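Local coordinates for hypothetical protein (Caulobacter crescentus, PDB 4GOQ) that is of unknown function, a small single-chain alpha/beta protein of the DUF1491 family whose mixed sheet carries helices on both faces, at residues V39-S53 / W64-D77. Numbering follows the deposited sequence.
Sequences VKAVDRREGTARLFS and WMQPVRSTFEPDLD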
loop_
_atom_site.group_PDB
_atom_site.type_symbol
_atom_site.label_atom_id
_atom_site.label_comp_id
_atom_site.label_asym_id
_atom_site.label_seq_id
_atom_site.Cartn_x
_atom_site.Cartn_y
_atom_site.Cartn_z
ATOM N N VAL A 39 0.343 0.233 -1.554
ATOM C CA VAL A 39 0.803 0.513 -0.199
ATOM C C VAL A 39 2.324 0.457 -0.184
ATOM O O VAL A 39 2.893 -0.566 -0.544
ATOM C CB VAL A 39 0.193 -0.454 0.855
ATOM C CG1 VAL A 39 0.749 -0.172 2.257
ATOM C CG2 VAL A 39 -1.327 -0.383 0.848
ATOM N N LYS A 40 2.961 1.553 0.227
ATOM C CA LYS A 40 4.416 1.638 0.384
ATOM C C LYS A 40 4.726 1.537 1.865
ATOM O O LYS A 40 4.371 2.436 2.611
ATOM C CB LYS A 40 4.938 2.960 -0.193
ATOM C CG LYS A 40 6.473 3.085 -0.119
ATOM C CD LYS A 40 6.824 4.509 -0.620
ATOM C CE LYS A 40 8.261 4.836 -0.529
ATOM N NZ LYS A 40 8.471 6.304 -0.729
ATOM N N ALA A 41 5.364 0.441 2.300
ATOM C CA ALA A 41 5.690 0.244 3.712
ATOM C C ALA A 41 7.183 0.480 3.913
ATOM O O ALA A 41 7.998 -0.224 3.334
ATOM C CB ALA A 41 5.288 -1.159 4.150
ATOM N N VAL A 42 7.529 1.517 4.666
ATOM C CA VAL A 42 8.922 1.905 4.888
ATOM C C VAL A 42 9.345 1.447 6.269
ATOM O O VAL A 42 8.677 1.777 7.256
ATOM C CB VAL A 42 9.147 3.443 4.699
ATOM C CG1 VAL A 42 10.608 3.834 4.971
ATOM C CG2 VAL A 42 8.721 3.901 3.305
ATOM N N ASP A 43 10.462 0.694 6.327
ATOM C CA ASP A 43 11.072 0.201 7.563
ATOM C C ASP A 43 12.134 1.208 7.944
ATOM O O ASP A 43 13.182 1.295 7.290
ATOM C CB ASP A 43 11.625 -1.233 7.384
ATOM C CG ASP A 43 12.098 -1.945 8.661
ATOM O OD1 ASP A 43 12.557 -1.250 9.603
ATOM O OD2 ASP A 43 12.042 -3.204 8.699
ATOM N N ARG A 44 11.823 2.031 8.955
ATOM C CA ARG A 44 12.697 3.119 9.400
ATOM C C ARG A 44 14.008 2.585 9.991
ATOM O O ARG A 44 15.064 3.191 9.777
ATOM C CB ARG A 44 11.980 4.033 10.424
ATOM C CG ARG A 44 10.594 4.540 9.983
ATOM C CD ARG A 44 10.187 5.793 10.743
ATOM N NE ARG A 44 8.834 5.706 11.292
ATOM C CZ ARG A 44 8.548 5.349 12.543
ATOM N NH1 ARG A 44 9.521 5.037 13.391
ATOM N NH2 ARG A 44 7.287 5.303 12.956
ATOM N N ARG A 45 13.943 1.435 10.691
ATOM C CA ARG A 45 15.114 0.815 11.313
ATOM C C ARG A 45 16.062 0.189 10.293
ATOM O O ARG A 45 17.261 0.472 10.329
ATOM C CB ARG A 45 14.697 -0.244 12.333
ATOM C CG ARG A 45 14.842 0.216 13.770
ATOM C CD ARG A 45 15.301 -0.918 14.670
ATOM N NE ARG A 45 14.239 -1.891 14.937
ATOM C CZ ARG A 45 13.373 -1.798 15.942
ATOM N NH1 ARG A 45 13.423 -0.771 16.781
ATOM N NH2 ARG A 45 12.447 -2.731 16.113
ATOM N N GLU A 46 15.540 -0.673 9.404
ATOM C CA GLU A 46 16.349 -1.376 8.410
ATOM C C GLU A 46 16.764 -0.478 7.231
ATOM O O GLU A 46 17.635 -0.869 6.441
ATOM C CB GLU A 46 15.605 -2.607 7.886
ATOM C CG GLU A 46 15.447 -3.728 8.899
ATOM C CD GLU A 46 14.883 -5.036 8.370
ATOM O OE1 GLU A 46 14.319 -5.047 7.250
ATOM O OE2 GLU A 46 14.991 -6.054 9.094
ATOM N N GLY A 47 16.137 0.694 7.113
ATOM C CA GLY A 47 16.403 1.630 6.025
ATOM C C GLY A 47 15.975 1.061 4.686
ATOM O O GLY A 47 16.618 1.314 3.659
ATOM N N THR A 48 14.887 0.254 4.696
ATOM C CA THR A 48 14.393 -0.383 3.491
ATOM C C THR A 48 12.884 -0.185 3.324
ATOM O O THR A 48 12.222 0.280 4.245
ATOM C CB THR A 48 14.761 -1.851 3.468
ATOM O OG1 THR A 48 14.534 -2.317 2.129
ATOM C CG2 THR A 48 13.980 -2.678 4.512
ATOM N N ALA A 49 12.348 -0.544 2.139
ATOM C CA ALA A 49 10.930 -0.335 1.879
ATOM C C ALA A 49 10.365 -1.381 0.930
ATOM O O ALA A 49 11.094 -1.996 0.137
ATOM C CB ALA A 49 10.720 1.064 1.318
ATOM N N ARG A 50 9.046 -1.583 1.018
ATOM C CA ARG A 50 8.352 -2.520 0.163
ATOM C C ARG A 50 7.145 -1.842 -0.446
ATOM O O ARG A 50 6.594 -0.914 0.144
ATOM C CB ARG A 50 7.914 -3.769 0.955
ATOM C CG ARG A 50 9.088 -4.652 1.398
ATOM C CD ARG A 50 8.580 -5.789 2.279
ATOM N NE ARG A 50 8.016 -5.301 3.545
ATOM C CZ ARG A 50 7.324 -6.058 4.394
ATOM N NH1 ARG A 50 7.120 -7.336 4.133
ATOM N NH2 ARG A 50 6.836 -5.537 5.514
ATOM N N LEU A 51 6.729 -2.316 -1.608
ATOM C CA LEU A 51 5.536 -1.782 -2.272
ATOM C C LEU A 51 4.587 -2.957 -2.522
ATOM O O LEU A 51 5.020 -4.014 -2.998
ATOM C CB LEU A 51 5.952 -1.075 -3.566
ATOM C CG LEU A 51 4.981 -0.104 -4.208
ATOM C CD1 LEU A 51 4.705 1.096 -3.293
ATOM C CD2 LEU A 51 5.586 0.438 -5.498
ATOM N N PHE A 52 3.317 -2.800 -2.111
ATOM C CA PHE A 52 2.302 -3.833 -2.237
ATOM C C PHE A 52 1.165 -3.345 -3.139
ATOM O O PHE A 52 0.714 -2.205 -2.989
ATOM C CB PHE A 52 1.750 -4.231 -0.829
ATOM C CG PHE A 52 2.792 -4.789 0.118
ATOM C CD1 PHE A 52 3.197 -6.118 0.028
ATOM C CD2 PHE A 52 3.356 -3.993 1.107
ATOM C CE1 PHE A 52 4.153 -6.637 0.906
ATOM C CE2 PHE A 52 4.297 -4.519 1.996
ATOM C CZ PHE A 52 4.704 -5.831 1.880
ATOM N N SER A 53 0.744 -4.192 -4.091
ATOM C CA SER A 53 -0.404 -3.965 -4.979
ATOM C C SER A 53 -1.384 -5.140 -4.845
ATOM O O SER A 53 -1.034 -6.221 -4.360
ATOM C CB SER A 53 0.003 -3.749 -6.433
ATOM O OG SER A 53 0.563 -4.930 -6.990
ATOM N N TRP A 64 -2.090 -9.428 -1.255
ATOM C CA TRP A 64 -1.147 -8.384 -1.676
ATOM C C TRP A 64 0.122 -8.992 -2.270
ATOM O O TRP A 64 0.714 -9.904 -1.703
ATOM C CB TRP A 64 -0.805 -7.460 -0.498
ATOM C CG TRP A 64 -2.011 -6.722 0.015
ATOM C CD1 TRP A 64 -2.895 -7.142 0.965
ATOM C CD2 TRP A 64 -2.517 -5.476 -0.487
ATOM N NE1 TRP A 64 -3.901 -6.201 1.129
ATOM C CE2 TRP A 64 -3.682 -5.163 0.252
ATOM C CE3 TRP A 64 -2.054 -4.557 -1.448
ATOM C CZ2 TRP A 64 -4.446 -4.018 -0.013
ATOM C CZ3 TRP A 64 -2.796 -3.412 -1.693
ATOM C CH2 TRP A 64 -3.951 -3.126 -0.952
HETATM N N MSE A 65 0.522 -8.488 -3.420
HETATM C CA MSE A 65 1.719 -8.936 -4.137
HETATM C C MSE A 65 2.703 -7.774 -4.165
HETATM O O MSE A 65 2.277 -6.635 -3.970
HETATM C CB MSE A 65 1.372 -9.447 -5.571
HETATM C CG MSE A 65 0.758 -8.389 -6.518
HETATM SE SE MSE A 65 0.302 -9.039 -8.350
HETATM C CE MSE A 65 0.338 -7.370 -9.276
ATOM N N GLN A 66 3.989 -8.039 -4.427
ATOM C CA GLN A 66 5.009 -6.985 -4.581
ATOM C C GLN A 66 5.308 -6.891 -6.065
ATOM O O GLN A 66 5.875 -7.825 -6.631
ATOM C CB GLN A 66 6.266 -7.243 -3.740
ATOM C CG GLN A 66 5.945 -7.196 -2.246
ATOM C CD GLN A 66 7.155 -7.501 -1.421
ATOM O OE1 GLN A 66 8.174 -6.824 -1.521
ATOM N NE2 GLN A 66 7.076 -8.536 -0.597
ATOM N N PRO A 67 4.801 -5.837 -6.737
ATOM C CA PRO A 67 4.984 -5.744 -8.203
ATOM C C PRO A 67 6.390 -5.307 -8.612
ATOM O O PRO A 67 6.753 -5.380 -9.786
ATOM C CB PRO A 67 3.955 -4.694 -8.610
ATOM C CG PRO A 67 3.846 -3.793 -7.412
ATOM C CD PRO A 67 4.053 -4.673 -6.201
ATOM N N VAL A 68 7.167 -4.843 -7.640
ATOM C CA VAL A 68 8.552 -4.387 -7.806
ATOM C C VAL A 68 9.239 -4.616 -6.452
ATOM O O VAL A 68 8.600 -4.448 -5.407
ATOM C CB VAL A 68 8.659 -2.912 -8.309
ATOM C CG1 VAL A 68 7.886 -1.962 -7.400
ATOM C CG2 VAL A 68 10.128 -2.455 -8.465
ATOM N N ARG A 69 10.500 -5.080 -6.488
ATOM C CA ARG A 69 11.292 -5.283 -5.284
ATOM C C ARG A 69 12.592 -4.575 -5.460
ATOM O O ARG A 69 13.246 -4.742 -6.496
ATOM C CB ARG A 69 11.562 -6.765 -4.996
ATOM C CG ARG A 69 10.315 -7.588 -4.757
ATOM C CD ARG A 69 10.710 -9.053 -4.707
ATOM N NE ARG A 69 9.502 -9.867 -4.682
ATOM C CZ ARG A 69 9.023 -10.462 -3.602
ATOM N NH1 ARG A 69 9.689 -10.409 -2.454
ATOM N NH2 ARG A 69 7.898 -11.158 -3.669
ATOM N N SER A 70 12.969 -3.758 -4.469
ATOM C CA SER A 70 14.229 -3.040 -4.507
ATOM C C SER A 70 14.603 -2.516 -3.129
ATOM O O SER A 70 13.754 -1.972 -2.426
ATOM C CB SER A 70 14.148 -1.880 -5.503
ATOM O OG SER A 70 15.410 -1.240 -5.634
ATOM N N THR A 71 15.890 -2.580 -2.789
ATOM C CA THR A 71 16.397 -1.967 -1.554
ATOM C C THR A 71 16.639 -0.456 -1.792
ATOM O O THR A 71 16.946 0.278 -0.845
ATOM C CB THR A 71 17.689 -2.644 -1.063
ATOM O OG1 THR A 71 18.672 -2.580 -2.092
ATOM C CG2 THR A 71 17.459 -4.082 -0.591
ATOM N N PHE A 72 16.481 -0.004 -3.060
ATOM C CA PHE A 72 16.662 1.403 -3.468
ATOM C C PHE A 72 15.291 2.036 -3.625
ATOM O O PHE A 72 14.589 1.804 -4.615
ATOM C CB PHE A 72 17.500 1.485 -4.750
ATOM C CG PHE A 72 18.061 2.867 -4.991
ATOM C CD1 PHE A 72 19.033 3.398 -4.151
ATOM C CD2 PHE A 72 17.597 3.648 -6.042
ATOM C CE1 PHE A 72 19.552 4.681 -4.379
ATOM C CE2 PHE A 72 18.119 4.931 -6.273
ATOM C CZ PHE A 72 19.062 5.452 -5.420
ATOM N N GLU A 73 14.856 2.762 -2.577
ATOM C CA GLU A 73 13.508 3.321 -2.449
ATOM C C GLU A 73 13.040 4.142 -3.688
ATOM O O GLU A 73 11.877 3.986 -4.095
ATOM C CB GLU A 73 13.397 4.162 -1.183
ATOM C CG GLU A 73 11.951 4.386 -0.786
ATOM C CD GLU A 73 11.781 5.268 0.429
ATOM O OE1 GLU A 73 12.456 5.031 1.456
ATOM O OE2 GLU A 73 10.965 6.209 0.348
ATOM N N PRO A 74 13.895 4.960 -4.349
ATOM C CA PRO A 74 13.398 5.703 -5.525
ATOM C C PRO A 74 12.802 4.812 -6.626
ATOM O O PRO A 74 11.954 5.303 -7.359
ATOM C CB PRO A 74 14.630 6.453 -6.003
ATOM C CG PRO A 74 15.376 6.733 -4.731
ATOM C CD PRO A 74 15.251 5.420 -3.984
ATOM N N ASP A 75 13.214 3.520 -6.736
ATOM C CA ASP A 75 12.574 2.573 -7.670
ATOM C C ASP A 75 11.085 2.346 -7.318
ATOM O O ASP A 75 10.250 2.112 -8.201
ATOM C CB ASP A 75 13.302 1.218 -7.658
ATOM C CG ASP A 75 14.706 1.264 -8.202
ATOM O OD1 ASP A 75 14.942 2.011 -9.215
ATOM O OD2 ASP A 75 15.588 0.586 -7.613
ATOM N N LEU A 76 10.753 2.384 -6.028
ATOM C CA LEU A 76 9.352 2.196 -5.583
ATOM C C LEU A 76 8.554 3.454 -5.894
ATOM O O LEU A 76 7.432 3.349 -6.375
ATOM C CB LEU A 76 9.246 1.830 -4.093
ATOM C CG LEU A 76 10.175 0.687 -3.603
ATOM C CD1 LEU A 76 9.873 0.362 -2.147
ATOM C CD2 LEU A 76 10.025 -0.576 -4.459
ATOM N N ASP A 77 9.191 4.633 -5.754
ATOM C CA ASP A 77 8.568 5.919 -6.091
ATOM C C ASP A 77 8.375 6.001 -7.600
ATOM O O ASP A 77 7.309 6.418 -8.032
ATOM C CB ASP A 77 9.416 7.093 -5.543
ATOM C CG ASP A 77 9.361 7.205 -4.009
ATOM O OD1 ASP A 77 8.465 6.577 -3.392
ATOM O OD2 ASP A 77 10.244 7.857 -3.437
HETATM O O HOH W 1 13.957 3.038 2.414
HETATM O O HOH W 2 13.456 -3.460 0.141
HETATM O O HOH W 3 11.231 -3.711 -2.097
HETATM O O HOH W 4 8.540 -4.462 -2.751
#
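With CG anti to the backbone N (chi1 -177°) and every later torsion extended, Lys40 reaches straight from its strand toward Glu73, also anti and extended (chi1 -162°), and Asp77, whose side chains cross the lysine at about a right angle. Lys40 NZ makes salt bridges of 2.7 Å to Glu73 OE2, approached on the anti side and tilted out of the carboxylate plane, and of 2.7 Å to Asp77 OD1, approached on its syn lone pair. Glu94 on the next strand is a third acid at this amine, so a long chain ending in a positive charge suits the place; a methionine here would probably leave three carboxylates crowded together without their shared counter-charge.

Beside this network the packing is apolar. Leu76 CD1 rests 3.6 Å from Ala49 CB, where a small residue lets the helix sit close to the sheet, and Leu51 CD2 meets Val68 CG1 at 3.8 Å, with Tyr79 nearby. Between strand 48-53 and residues 66-73, water 4 accepts from the N-H of Leu51 and lies 2.7 Å from both Gln66 OE1 and Val68 O, bridging the strand to the run of chain that has drawn away from it. Phe52 lies alongside Gln66, its CE1 3.7 Å from Gln66 CG, while the amide nitrogen of Gln66 bonds to Glu109 O.

Where the strands still pair, Ser53 N to Met65 O and Met65 N to Ser53 O, both 2.9 Å, form one antiparallel hydrogen-bonded pair, and the edge of the Trp64 ring abuts the Ser53 backbone. The arrangement is that of an antiparallel beta hairpin whose outermost strand peels away and returns as a helix packed across its own sheet.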